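PDB 3MYF: sensor protein, which probably acts as a sensor hybrid histidine kinase of bacterial signalling, its histidine-containing phosphotransfer (Hpt) domain passing phosphoryl groups along a phosphorelay. Local coordinates for residues 4-9 against 107-112; 35-40 against 97-102; 42-47 against 86-91; 58-63 against 74-79. All blocks are in the same frame, centred on the assembly; numbering follows the deposited sequence.

Contact 1: 4-9 against 107-112; sequences HTLNWD and SAVKQV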
loop_
_atom_site.group_PDB
_atom_site.type_symbol
_atom_site.label_atom_id
_atom_site.label_comp_id
_atom_site.label_asym_id
_atom_site.label_seq_id
_atom_site.Cartn_x
_atom_site.Cartn_y
_atom_site.Cartn_z
ATOM N N HIS A 4 17.453 -0.882 13.218
ATOM C CA HIS A 4 16.272 -0.742 14.066
ATOM C C HIS A 4 15.127 -0.056 13.315
ATOM O O HIS A 4 13.949 -0.281 13.624
ATOM C CB HIS A 4 16.602 0.040 15.350
ATOM N N THR A 5 15.490 0.794 12.360
ATOM C CA THR A 5 14.539 1.552 11.561
ATOM C C THR A 5 14.096 0.729 10.362
ATOM O O THR A 5 12.910 0.530 10.151
ATOM C CB THR A 5 15.134 2.910 11.106
ATOM O OG1 THR A 5 15.354 3.741 12.250
ATOM C CG2 THR A 5 14.195 3.648 10.142
ATOM N N LEU A 6 15.061 0.250 9.579
ATOM C CA LEU A 6 14.760 -0.583 8.422
ATOM C C LEU A 6 15.871 -1.609 8.233
ATOM O O LEU A 6 17.042 -1.254 8.200
ATOM C CB LEU A 6 14.596 0.270 7.147
ATOM C CG LEU A 6 14.463 -0.432 5.791
ATOM C CD1 LEU A 6 13.257 -1.347 5.718
ATOM C CD2 LEU A 6 14.419 0.594 4.659
ATOM N N ASN A 7 15.467 -2.872 8.130
ATOM C CA ASN A 7 16.376 -3.998 7.994
ATOM C C ASN A 7 16.028 -4.784 6.737
ATOM O O ASN A 7 15.142 -5.647 6.752
ATOM C CB ASN A 7 16.312 -4.876 9.256
ATOM C CG ASN A 7 17.276 -6.058 9.212
ATOM O OD1 ASN A 7 17.691 -6.506 8.142
ATOM N ND2 ASN A 7 17.619 -6.579 10.387
ATOM N N TRP A 8 16.732 -4.469 5.648
ATOM C CA TRP A 8 16.499 -5.084 4.335
ATOM C C TRP A 8 16.495 -6.614 4.383
ATOM O O TRP A 8 15.643 -7.262 3.774
ATOM C CB TRP A 8 17.529 -4.559 3.319
ATOM C CG TRP A 8 17.614 -5.323 2.026
ATOM C CD1 TRP A 8 18.689 -6.048 1.570
ATOM C CD2 TRP A 8 16.601 -5.438 1.015
ATOM N NE1 TRP A 8 18.403 -6.602 0.351
ATOM C CE2 TRP A 8 17.131 -6.247 -0.016
ATOM C CE3 TRP A 8 15.299 -4.939 0.881
ATOM C CZ2 TRP A 8 16.402 -6.570 -1.168
ATOM C CZ3 TRP A 8 14.575 -5.259 -0.264
ATOM C CH2 TRP A 8 15.132 -6.066 -1.276
ATOM N N ASP A 9 17.441 -7.181 5.129
ATOM C CA ASP A 9 17.572 -8.632 5.251
ATOM C C ASP A 9 16.379 -9.267 5.955
ATOM O O ASP A 9 15.935 -10.358 5.577
ATOM C CB ASP A 9 18.894 -8.999 5.937
ATOM C CG ASP A 9 20.067 -8.980 4.969
ATOM O OD1 ASP A 9 19.886 -9.392 3.804
ATOM O OD2 ASP A 9 21.170 -8.556 5.372
ATOM N N SER A 107 12.737 8.043 4.959
ATOM C CA SER A 107 14.078 8.292 4.431
ATOM C C SER A 107 14.795 6.982 4.102
ATOM O O SER A 107 15.436 6.857 3.048
ATOM C CB SER A 107 14.911 9.122 5.413
ATOM O OG SER A 107 16.294 9.008 5.074
ATOM N N ALA A 108 14.691 6.009 5.006
ATOM C CA ALA A 108 15.408 4.741 4.860
ATOM C C ALA A 108 14.917 3.962 3.650
ATOM O O ALA A 108 15.722 3.419 2.887
ATOM C CB ALA A 108 15.275 3.909 6.110
ATOM N N VAL A 109 13.595 3.921 3.470
ATOM C CA VAL A 109 13.005 3.206 2.336
ATOM C C VAL A 109 13.339 3.896 1.009
ATOM O O VAL A 109 13.740 3.226 0.041
ATOM C CB VAL A 109 11.475 3.000 2.491
ATOM C CG1 VAL A 109 10.898 2.267 1.283
ATOM C CG2 VAL A 109 11.154 2.230 3.766
ATOM N N LYS A 110 13.214 5.225 0.970
ATOM C CA LYS A 110 13.603 6.014 -0.215
ATOM C C LYS A 110 15.075 5.811 -0.580
ATOM O O LYS A 110 15.474 5.924 -1.753
ATOM C CB LYS A 110 13.325 7.500 0.008
ATOM C CG LYS A 110 11.860 7.878 -0.070
ATOM C CD LYS A 110 11.680 9.386 0.006
ATOM C CE LYS A 110 10.299 9.747 0.541
ATOM N NZ LYS A 110 9.768 10.979 -0.127
ATOM N N GLN A 111 15.881 5.503 0.430
ATOM C CA GLN A 111 17.294 5.214 0.220
ATOM C C GLN A 111 17.482 3.807 -0.348
ATOM O O GLN A 111 18.263 3.609 -1.305
ATOM C CB GLN A 111 18.067 5.392 1.536
ATOM N N VAL A 112 16.767 2.839 0.224
ATOM C CA VAL A 112 16.841 1.437 -0.206
ATOM C C VAL A 112 16.234 1.217 -1.602
ATOM O O VAL A 112 16.531 0.217 -2.263
ATOM C CB VAL A 112 16.220 0.479 0.856
ATOM C CG1 VAL A 112 15.978 -0.917 0.287
ATOM C CG2 VAL A 112 17.123 0.391 2.074
#

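Contact 2: 35-40 against 97-102; sequences ETVEKI and ELLDEL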
loop_
_atom_site.group_PDB
_atom_site.type_symbol
_atom_site.label_atom_id
_atom_site.label_comp_id
_atom_site.label_asym_id
_atom_site.label_seq_id
_atom_site.Cartn_x
_atom_site.Cartn_y
_atom_site.Cartn_z
ATOM N N GLU A 35 0.183 9.885 3.807
ATOM C CA GLU A 35 -1.215 9.911 4.264
ATOM C C GLU A 35 -1.386 9.349 5.680
ATOM O O GLU A 35 -2.180 9.872 6.471
ATOM C CB GLU A 35 -2.124 9.169 3.269
ATOM C CG GLU A 35 -3.557 8.932 3.734
ATOM C CD GLU A 35 -4.433 10.169 3.652
ATOM O OE1 GLU A 35 -3.887 11.286 3.508
ATOM O OE2 GLU A 35 -5.674 10.021 3.732
ATOM N N THR A 36 -0.662 8.278 5.997
ATOM C CA THR A 36 -0.683 7.700 7.338
ATOM C C THR A 36 -0.189 8.695 8.384
ATOM O O THR A 36 -0.830 8.861 9.447
ATOM C CB THR A 36 0.145 6.407 7.395
ATOM O OG1 THR A 36 -0.499 5.405 6.595
ATOM C CG2 THR A 36 0.265 5.893 8.843
ATOM N N VAL A 37 0.936 9.348 8.090
ATOM C CA VAL A 37 1.506 10.363 8.991
ATOM C C VAL A 37 0.492 11.510 9.251
ATOM O O VAL A 37 0.276 11.887 10.408
ATOM C CB VAL A 37 2.853 10.925 8.433
ATOM C CG1 VAL A 37 3.279 12.211 9.150
ATOM C CG2 VAL A 37 3.975 9.868 8.518
ATOM N N GLU A 38 -0.117 12.051 8.186
ATOM C CA GLU A 38 -1.142 13.110 8.312
ATOM C C GLU A 38 -2.357 12.683 9.148
ATOM O O GLU A 38 -2.851 13.458 9.982
ATOM C CB GLU A 38 -1.602 13.635 6.927
ATOM N N LYS A 39 -2.849 11.471 8.910
ATOM C CA LYS A 39 -3.958 10.933 9.687
ATOM C C LYS A 39 -3.598 10.761 11.170
ATOM O O LYS A 39 -4.422 11.040 12.042
ATOM C CB LYS A 39 -4.468 9.607 9.096
ATOM C CG LYS A 39 -5.202 9.740 7.754
ATOM C CD LYS A 39 -6.231 8.618 7.527
ATOM C CE LYS A 39 -5.592 7.239 7.381
ATOM N NZ LYS A 39 -5.677 6.696 5.989
ATOM N N ILE A 40 -2.382 10.295 11.459
ATOM C CA ILE A 40 -1.930 10.159 12.858
ATOM C C ILE A 40 -1.806 11.539 13.515
ATOM O O ILE A 40 -2.307 11.752 14.630
ATOM C CB ILE A 40 -0.602 9.377 12.959
ATOM C CG1 ILE A 40 -0.798 7.919 12.509
ATOM C CG2 ILE A 40 -0.028 9.425 14.351
ATOM C CD1 ILE A 40 0.532 7.137 12.262
ATOM N N GLU A 97 6.702 9.344 19.392
ATOM C CA GLU A 97 7.845 8.511 19.078
ATOM C C GLU A 97 7.600 7.803 17.744
ATOM O O GLU A 97 8.523 7.644 16.940
ATOM C CB GLU A 97 8.058 7.473 20.161
ATOM C CG GLU A 97 9.385 6.743 20.048
ATOM C CD GLU A 97 9.565 5.716 21.147
ATOM O OE1 GLU A 97 8.736 5.717 22.101
ATOM O OE2 GLU A 97 10.538 4.928 21.061
ATOM N N LEU A 98 6.370 7.348 17.534
ATOM C CA LEU A 98 6.039 6.690 16.266
ATOM C C LEU A 98 6.164 7.638 15.080
ATOM O O LEU A 98 6.727 7.260 14.025
ATOM C CB LEU A 98 4.661 6.052 16.284
ATOM C CG LEU A 98 4.207 5.457 14.934
ATOM C CD1 LEU A 98 5.008 4.201 14.534
ATOM C CD2 LEU A 98 2.726 5.149 15.034
ATOM N N LEU A 99 5.654 8.861 15.233
ATOM C CA LEU A 99 5.752 9.846 14.138
ATOM C C LEU A 99 7.199 10.119 13.774
ATOM O O LEU A 99 7.548 10.163 12.591
ATOM C CB LEU A 99 5.053 11.155 14.514
ATOM C CG LEU A 99 3.528 11.083 14.499
ATOM C CD1 LEU A 99 2.933 12.329 15.174
ATOM C CD2 LEU A 99 3.017 10.927 13.074
ATOM N N ASP A 100 8.042 10.304 14.788
ATOM C CA ASP A 100 9.469 10.537 14.561
ATOM C C ASP A 100 10.089 9.349 13.805
ATOM O O ASP A 100 10.898 9.536 12.880
ATOM C CB ASP A 100 10.196 10.752 15.898
ATOM C CG ASP A 100 11.666 11.024 15.719
ATOM O OD1 ASP A 100 12.479 10.113 15.973
ATOM O OD2 ASP A 100 12.016 12.143 15.308
ATOM N N GLU A 101 9.710 8.143 14.211
ATOM C CA GLU A 101 10.165 6.925 13.545
ATOM C C GLU A 101 9.731 6.838 12.076
ATOM O O GLU A 101 10.506 6.391 11.243
ATOM C CB GLU A 101 9.735 5.674 14.329
ATOM C CG GLU A 101 10.293 4.328 13.807
ATOM C CD GLU A 101 11.818 4.211 13.857
ATOM O OE1 GLU A 101 12.492 4.962 14.595
ATOM O OE2 GLU A 101 12.351 3.333 13.162
ATOM N N LEU A 102 8.509 7.270 11.757
ATOM C CA LEU A 102 8.026 7.216 10.368
ATOM C C LEU A 102 8.781 8.144 9.423
ATOM O O LEU A 102 8.995 7.805 8.253
ATOM C CB LEU A 102 6.525 7.456 10.287
ATOM C CG LEU A 102 5.762 6.335 10.982
ATOM C CD1 LEU A 102 4.247 6.600 10.885
ATOM C CD2 LEU A 102 6.134 4.965 10.402
#

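Contact 3: 42-47 against 86-91; sequences TALGQN and TPVEDL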
loop_
_atom_site.group_PDB
_atom_site.type_symbol
_atom_site.label_atom_id
_atom_site.label_comp_id
_atom_site.label_asym_id
_atom_site.label_seq_id
_atom_site.Cartn_x
_atom_site.Cartn_y
_atom_site.Cartn_z
ATOM N N THR A 42 -3.283 14.310 12.778
ATOM C CA THR A 42 -4.590 14.951 12.907
ATOM C C THR A 42 -5.379 14.318 14.045
ATOM O O THR A 42 -5.954 15.032 14.870
ATOM C CB THR A 42 -5.386 14.883 11.593
ATOM O OG1 THR A 42 -4.612 15.485 10.549
ATOM C CG2 THR A 42 -6.709 15.637 11.697
ATOM N N ALA A 43 -5.381 12.985 14.096
ATOM C CA ALA A 43 -6.069 12.263 15.176
ATOM C C ALA A 43 -5.505 12.613 16.564
ATOM O O ALA A 43 -6.257 12.740 17.539
ATOM C CB ALA A 43 -6.043 10.750 14.924
ATOM N N LEU A 44 -4.193 12.814 16.649
ATOM C CA LEU A 44 -3.570 13.231 17.912
ATOM C C LEU A 44 -4.100 14.604 18.396
ATOM O O LEU A 44 -4.444 14.771 19.574
ATOM C CB LEU A 44 -2.044 13.222 17.792
ATOM C CG LEU A 44 -1.203 13.604 19.011
ATOM C CD1 LEU A 44 -1.382 12.559 20.127
ATOM C CD2 LEU A 44 0.265 13.744 18.649
ATOM N N GLY A 45 -4.167 15.571 17.483
ATOM C CA GLY A 45 -4.652 16.916 17.807
ATOM C C GLY A 45 -6.132 16.919 18.126
ATOM O O GLY A 45 -6.594 17.687 18.988
ATOM N N GLN A 46 -6.869 16.046 17.438
ATOM C CA GLN A 46 -8.329 15.996 17.547
ATOM C C GLN A 46 -8.802 15.067 18.659
ATOM O O GLN A 46 -9.993 15.039 18.970
ATOM C CB GLN A 46 -8.965 15.527 16.235
ATOM C CG GLN A 46 -8.855 16.502 15.078
ATOM C CD GLN A 46 -10.067 16.429 14.166
ATOM O OE1 GLN A 46 -11.056 17.128 14.381
ATOM N NE2 GLN A 46 -9.999 15.570 13.154
ATOM N N ASN A 47 -7.875 14.305 19.239
ATOM C CA ASN A 47 -8.220 13.267 20.214
ATOM C C ASN A 47 -9.287 12.332 19.645
ATOM O O ASN A 47 -10.326 12.078 20.261
ATOM C CB ASN A 47 -8.620 13.901 21.559
ATOM C CG ASN A 47 -7.416 14.416 22.332
ATOM O OD1 ASN A 47 -6.514 13.650 22.658
ATOM N ND2 ASN A 47 -7.399 15.717 22.630
ATOM N N THR A 86 -7.484 2.929 26.226
ATOM C CA THR A 86 -6.701 4.045 26.738
ATOM C C THR A 86 -6.857 5.177 25.747
ATOM O O THR A 86 -6.726 4.963 24.533
ATOM C CB THR A 86 -5.232 3.727 27.206
ATOM O OG1 THR A 86 -4.303 4.619 26.588
ATOM C CG2 THR A 86 -4.839 2.301 26.981
ATOM N N PRO A 87 -7.190 6.379 26.254
ATOM C CA PRO A 87 -7.430 7.496 25.359
ATOM C C PRO A 87 -6.140 7.904 24.654
ATOM O O PRO A 87 -5.051 7.703 25.207
ATOM C CB PRO A 87 -7.920 8.604 26.306
ATOM C CG PRO A 87 -7.286 8.296 27.610
ATOM C CD PRO A 87 -7.239 6.778 27.674
ATOM N N VAL A 88 -6.279 8.460 23.449
ATOM C CA VAL A 88 -5.158 8.898 22.605
ATOM C C VAL A 88 -4.189 9.786 23.379
ATOM O O VAL A 88 -2.964 9.639 23.250
ATOM C CB VAL A 88 -5.694 9.619 21.338
ATOM C CG1 VAL A 88 -4.595 10.438 20.579
ATOM C CG2 VAL A 88 -6.347 8.613 20.421
ATOM N N GLU A 89 -4.762 10.680 24.195
ATOM C CA GLU A 89 -4.014 11.611 25.032
ATOM C C GLU A 89 -2.945 10.918 25.874
ATOM O O GLU A 89 -1.823 11.423 26.017
ATOM C CB GLU A 89 -4.984 12.359 25.962
ATOM C CG GLU A 89 -4.345 13.385 26.863
ATOM C CD GLU A 89 -5.370 14.124 27.677
ATOM O OE1 GLU A 89 -6.053 13.474 28.514
ATOM O OE2 GLU A 89 -5.482 15.355 27.472
ATOM N N ASP A 90 -3.299 9.772 26.439
ATOM C CA ASP A 90 -2.384 9.061 27.317
ATOM C C ASP A 90 -1.290 8.334 26.531
ATOM O O ASP A 90 -0.298 7.873 27.113
ATOM C CB ASP A 90 -3.146 8.094 28.212
ATOM C CG ASP A 90 -3.997 8.809 29.266
ATOM O OD1 ASP A 90 -4.014 10.071 29.342
ATOM O OD2 ASP A 90 -4.659 8.090 30.021
ATOM N N LEU A 91 -1.466 8.248 25.215
ATOM C CA LEU A 91 -0.494 7.574 24.359
ATOM C C LEU A 91 0.377 8.560 23.605
ATOM O O LEU A 91 1.155 8.157 22.738
ATOM C CB LEU A 91 -1.187 6.608 23.386
ATOM C CG LEU A 91 -1.845 5.378 24.001
ATOM C CD1 LEU A 91 -2.847 4.752 23.043
ATOM C CD2 LEU A 91 -0.811 4.366 24.440
HETATM O O HOH W 1 -7.430 11.391 24.143
HETATM O O HOH W 2 -5.846 17.008 25.090
#

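Contact 4: 58-63 against 74-79; sequences KLHGAS and LCQEIE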
loop_
_atom_site.group_PDB
_atom_site.type_symbol
_atom_site.label_atom_id
_atom_site.label_comp_id
_atom_site.label_asym_id
_atom_site.label_seq_id
_atom_site.Cartn_x
_atom_site.Cartn_y
_atom_site.Cartn_z
ATOM N N LYS A 58 -3.765 -0.572 10.312
ATOM C CA LYS A 58 -3.345 -0.864 8.942
ATOM C C LYS A 58 -1.837 -0.756 8.831
ATOM O O LYS A 58 -1.215 -1.567 8.157
ATOM C CB LYS A 58 -4.012 0.080 7.940
ATOM C CG LYS A 58 -5.503 -0.126 7.816
ATOM C CD LYS A 58 -6.164 1.042 7.127
ATOM C CE LYS A 58 -7.637 0.774 7.018
ATOM N NZ LYS A 58 -8.318 1.724 6.121
ATOM N N LEU A 59 -1.262 0.238 9.506
ATOM C CA LEU A 59 0.194 0.398 9.567
ATOM C C LEU A 59 0.856 -0.793 10.241
ATOM O O LEU A 59 1.918 -1.263 9.793
ATOM C CB LEU A 59 0.577 1.684 10.294
ATOM C CG LEU A 59 2.057 2.053 10.348
ATOM C CD1 LEU A 59 2.697 2.028 8.951
ATOM C CD2 LEU A 59 2.252 3.400 11.016
ATOM N N HIS A 60 0.235 -1.263 11.323
ATOM C CA HIS A 60 0.730 -2.444 12.055
ATOM C C HIS A 60 0.832 -3.638 11.103
ATOM O O HIS A 60 1.859 -4.337 11.080
ATOM C CB HIS A 60 -0.205 -2.779 13.231
ATOM C CG HIS A 60 0.358 -3.777 14.205
ATOM N ND1 HIS A 60 -0.389 -4.321 15.230
ATOM C CD2 HIS A 60 1.590 -4.334 14.306
ATOM C CE1 HIS A 60 0.360 -5.162 15.925
ATOM N NE2 HIS A 60 1.567 -5.184 15.387
ATOM N N GLY A 61 -0.223 -3.853 10.321
ATOM C CA GLY A 61 -0.282 -4.948 9.354
ATOM C C GLY A 61 0.900 -4.874 8.409
ATOM O O GLY A 61 1.658 -5.840 8.280
ATOM N N ALA A 62 1.074 -3.708 7.783
ATOM C CA ALA A 62 2.225 -3.455 6.902
ATOM C C ALA A 62 3.578 -3.692 7.550
ATOM O O ALA A 62 4.446 -4.335 6.951
ATOM C CB ALA A 62 2.165 -2.057 6.326
ATOM N N SER A 63 3.763 -3.175 8.768
ATOM C CA SER A 63 5.066 -3.204 9.427
ATOM C C SER A 63 5.590 -4.622 9.626
ATOM O O SER A 63 6.797 -4.839 9.643
ATOM C CB SER A 63 5.042 -2.419 10.752
ATOM O OG SER A 63 4.369 -3.123 11.778
ATOM N N LEU A 74 6.144 -0.168 18.110
ATOM C CA LEU A 74 5.352 1.012 18.492
ATOM C C LEU A 74 3.893 0.828 18.093
ATOM O O LEU A 74 2.988 1.127 18.899
ATOM C CB LEU A 74 5.960 2.294 17.902
ATOM C CG LEU A 74 7.304 2.728 18.559
ATOM C CD1 LEU A 74 7.889 3.918 17.836
ATOM C CD2 LEU A 74 7.192 3.062 20.062
ATOM N N CYS A 75 3.656 0.304 16.885
ATOM C CA CYS A 75 2.277 0.029 16.434
ATOM C C CYS A 75 1.605 -1.018 17.318
ATOM O O CYS A 75 0.433 -0.881 17.641
ATOM C CB CYS A 75 2.214 -0.387 14.961
ATOM S SG CYS A 75 2.501 0.967 13.820
ATOM N N GLN A 76 2.358 -2.040 17.728
ATOM C CA GLN A 76 1.816 -3.064 18.620
ATOM C C GLN A 76 1.367 -2.464 19.973
ATOM O O GLN A 76 0.249 -2.731 20.406
ATOM C CB GLN A 76 2.818 -4.207 18.833
ATOM C CG GLN A 76 2.226 -5.482 19.440
ATOM C CD GLN A 76 1.982 -5.402 20.945
ATOM O OE1 GLN A 76 2.719 -4.733 21.690
ATOM N NE2 GLN A 76 0.943 -6.105 21.405
ATOM N N GLU A 77 2.238 -1.678 20.616
ATOM C CA GLU A 77 1.931 -1.058 21.926
ATOM C C GLU A 77 0.716 -0.128 21.808
ATOM O O GLU A 77 -0.203 -0.165 22.648
ATOM C CB GLU A 77 3.111 -0.218 22.417
ATOM C CG GLU A 77 4.415 -0.940 22.737
ATOM C CD GLU A 77 5.577 0.042 22.860
ATOM O OE1 GLU A 77 6.700 -0.404 23.156
ATOM O OE2 GLU A 77 5.368 1.270 22.640
ATOM N N ILE A 78 0.720 0.693 20.759
ATOM C CA ILE A 78 -0.330 1.689 20.545
ATOM C C ILE A 78 -1.659 0.996 20.236
ATOM O O ILE A 78 -2.667 1.266 20.909
ATOM C CB ILE A 78 0.047 2.737 19.452
ATOM C CG1 ILE A 78 1.238 3.595 19.922
ATOM C CG2 ILE A 78 -1.147 3.649 19.151
ATOM C CD1 ILE A 78 1.973 4.381 18.818
ATOM N N GLU A 79 -1.661 0.098 19.247
ATOM C CA GLU A 79 -2.870 -0.655 18.908
ATOM C C GLU A 79 -3.456 -1.405 20.095
ATOM O O GLU A 79 -4.647 -1.271 20.352
ATOM C CB GLU A 79 -2.662 -1.624 17.733
ATOM C CG GLU A 79 -3.945 -2.352 17.321
ATOM C CD GLU A 79 -3.870 -3.044 15.978
ATOM O OE1 GLU A 79 -2.791 -3.048 15.341
ATOM O OE2 GLU A 79 -4.915 -3.569 15.545
#

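Contact 1: 4-9 against 107-112
Leu6 drives one methyl, CD2, into helix 92-116, where it meets Ala108 and Val109 and, one turn on, Val112. Ala108 CB lies 3.7 Å from Leu6 CD2, which also rests on the carbonyl of the same alanine. On the next turn Val112 CG2 comes to 3.7 Å from Leu6 CD2, and Val109 CG2 touches the same leucine methyl from beside them. With CG anti to the backbone N (chi1 172°), the leucine extends its branch across to that surface. Val112 divides its two methyls: CG2 faces the leucine, while CG1 comes to the Trp8 ring at a slant, 4.1 Å from CE3. Thr5 CG2 adds a looser touch on Ala108 CB.

Further out, Leu26 of helix 19-46 packs on both Leu6 and Val109, and Leu23 and Leu116 lie against Trp8. Asn7 stands at the N-cap of helix 8-14 and takes the N-H of Leu10 on its OD1, capping the first turn of the helix that carries Trp8. Thr5 OG1 is tied to Glu101 of helix 92-116. Across the two segments themselves there is no hydrogen bond: residues 4-9 are laid on the last helix by methyl and ring contacts, while Thr5 OG1 and Asn7 OD1 make their bonds outside the contact.

Contact 2: 35-40 against 97-102
Ile40 and Leu99 meet without any flat group between them: no ring, amide or carboxylate enters this contact, and branched aliphatic side chains do all the touching. The closest approach is Ile40 CG2 to Leu99 CD2, 3.6 Å, the two side chains sliding past each other in opposite directions. Ile40 sends its other branch elsewhere. CG1 is anti to the carbonyl carbon (chi1 -66°), and CD1 at its end reaches Leu102 CD1 at 4.0 Å and Leu98 CD2 at 4.1 Å, crossing each leucine at about a right angle.

The axes of segments 35-40 and 97-102, on helices 19-46 and 92-116, come to 10.7 Å and run antiparallel at 160°, as neighbours in the helical bundle characteristic of Hpt domains. One turn back from Ile40, Val37 covers the other end of the patch: CG2 lies 3.9 Å from Leu102 CB, and CG1 approaches Leu99 CD2 at 4.1 Å. That same leucine methyl is 3.9 Å from Val37 O, so it sits against main chain as well as side chains. An alanine in place of Ile40 is likely to open a gap facing Leu98, Leu99 and Leu102, leaving Leu99 CD2 without its nearest neighbour. Helix 49-63 packs on the same residues, with Leu59 on Leu102, Ile56 on Leu98 and Thr55 on Ile40, while Leu98 also packs on Ile78 of helix 69-83.

Contact 3: 42-47 against 86-91
Leu44 and Val88 cross obliquely where the end of helix 19-46 meets the connection leading into helix 92-116, at one end of the Hpt helical bundle. The leucine brings CD1 to within 3.9 Å of Val88 CG1, and the same valine methyl lies 4.0 Å from Leu44 CA, so it rests on the helix itself as well as on the side chain. Val88 opens a short 3-10 turn with its CB pointing toward the helix, and CG1, anti to the backbone N (chi1 165°), is the methyl that touches. Met52 of helix 49-63 packs on both Leu44 and Val88, and Ile95 and Leu82 add further cover to the valine, making a buried apolar seat beside a polar, water-bridged pair.

The polar part is Asn47 and Glu89. Asn47 has positive phi (52°), a left-handed conformation at the residue where the chain leaves the helix. Its amide plane stands 76° from the carboxylate plane of Glu89, and the two side chains are joined through water rather than directly. One water donates to Asn47 OD1 and accepts from the backbone N of Glu89. Close by, Thr86 O accepts a bond from the side chain of Gln49. A second water bridges the side chains: it takes the N-H of Asn47 ND2 at 3.2 Å and donates to Glu89 OE2 at 2.9 Å.

Contact 4: 58-63 against 74-79
His60 ND1 donates to Glu79 OE1 over 2.7 Å, the one direct hydrogen bond between these two segments, with an N-H...O angle of 152°. It links helices 49-63 and 69-83, which run roughly antiparallel in the Hpt bundle. His57 to Gly61 resemble the His-x-x-Lys/Arg-Gly motif of Hpt domains, with His60 at the position usually held by the basic residue. The leading histidine of that motif accepts the phosphoryl group in relatives; the same is probably true of His57, which packs on Glu79.

The bond lies nearly in the imidazole plane, but it meets OE1 from above the carboxylate, 38° out of its plane. The His60 ring is turned across the neighbouring helix, one face over Cys75 C and Gln76 CA, the latter 3.7 Å from His60 CE1. CG is anti to the backbone N (chi1 -168°), which swings the ring out from its own helix onto that backbone. Gln76 runs alongside it, with CB 3.8 Å from His60 NE2. His60 O accepts from Ser63 OG at 2.9 Å. Glu79, chain extended, is buried, with Leu53 and Ile56 against it, and His60 ND1 supplies a donor to OE1. A leucine in place of His60 would probably leave Glu79 OE1 without this donor in a buried setting.

Lys58, whose CB points away from helix 69-83, forms a salt bridge with Asp31 of the second subunit. Deeper in, Cys75 SG nestles against Leu59, 3.7 Å from both CG and CD2.

How the contacts relate
Contact 1 closes the widest loop of the chain, bringing the N-terminal segment to helix 92-116; contacts 2, 3 and 4 nest inside it in turn, each within the loop of the one before. Contacts 1 and 2 share helix 92-116, and their centres are about 16 Å apart. Helix 19-46 is common to contacts 2 and 3, whose centres lie about 13 Å apart. Contacts 1 and 3 are on opposite sides of the chain's centre, about 28 Å between their centres. Contact 4 uses the other two long helices, yet it touches contact 2 through Leu59 and Leu74, with centres about 11 Å apart. Between them the contacts involve all four long helices of the Hpt bundle, on which His57, the probable phosphoryl acceptor, lies.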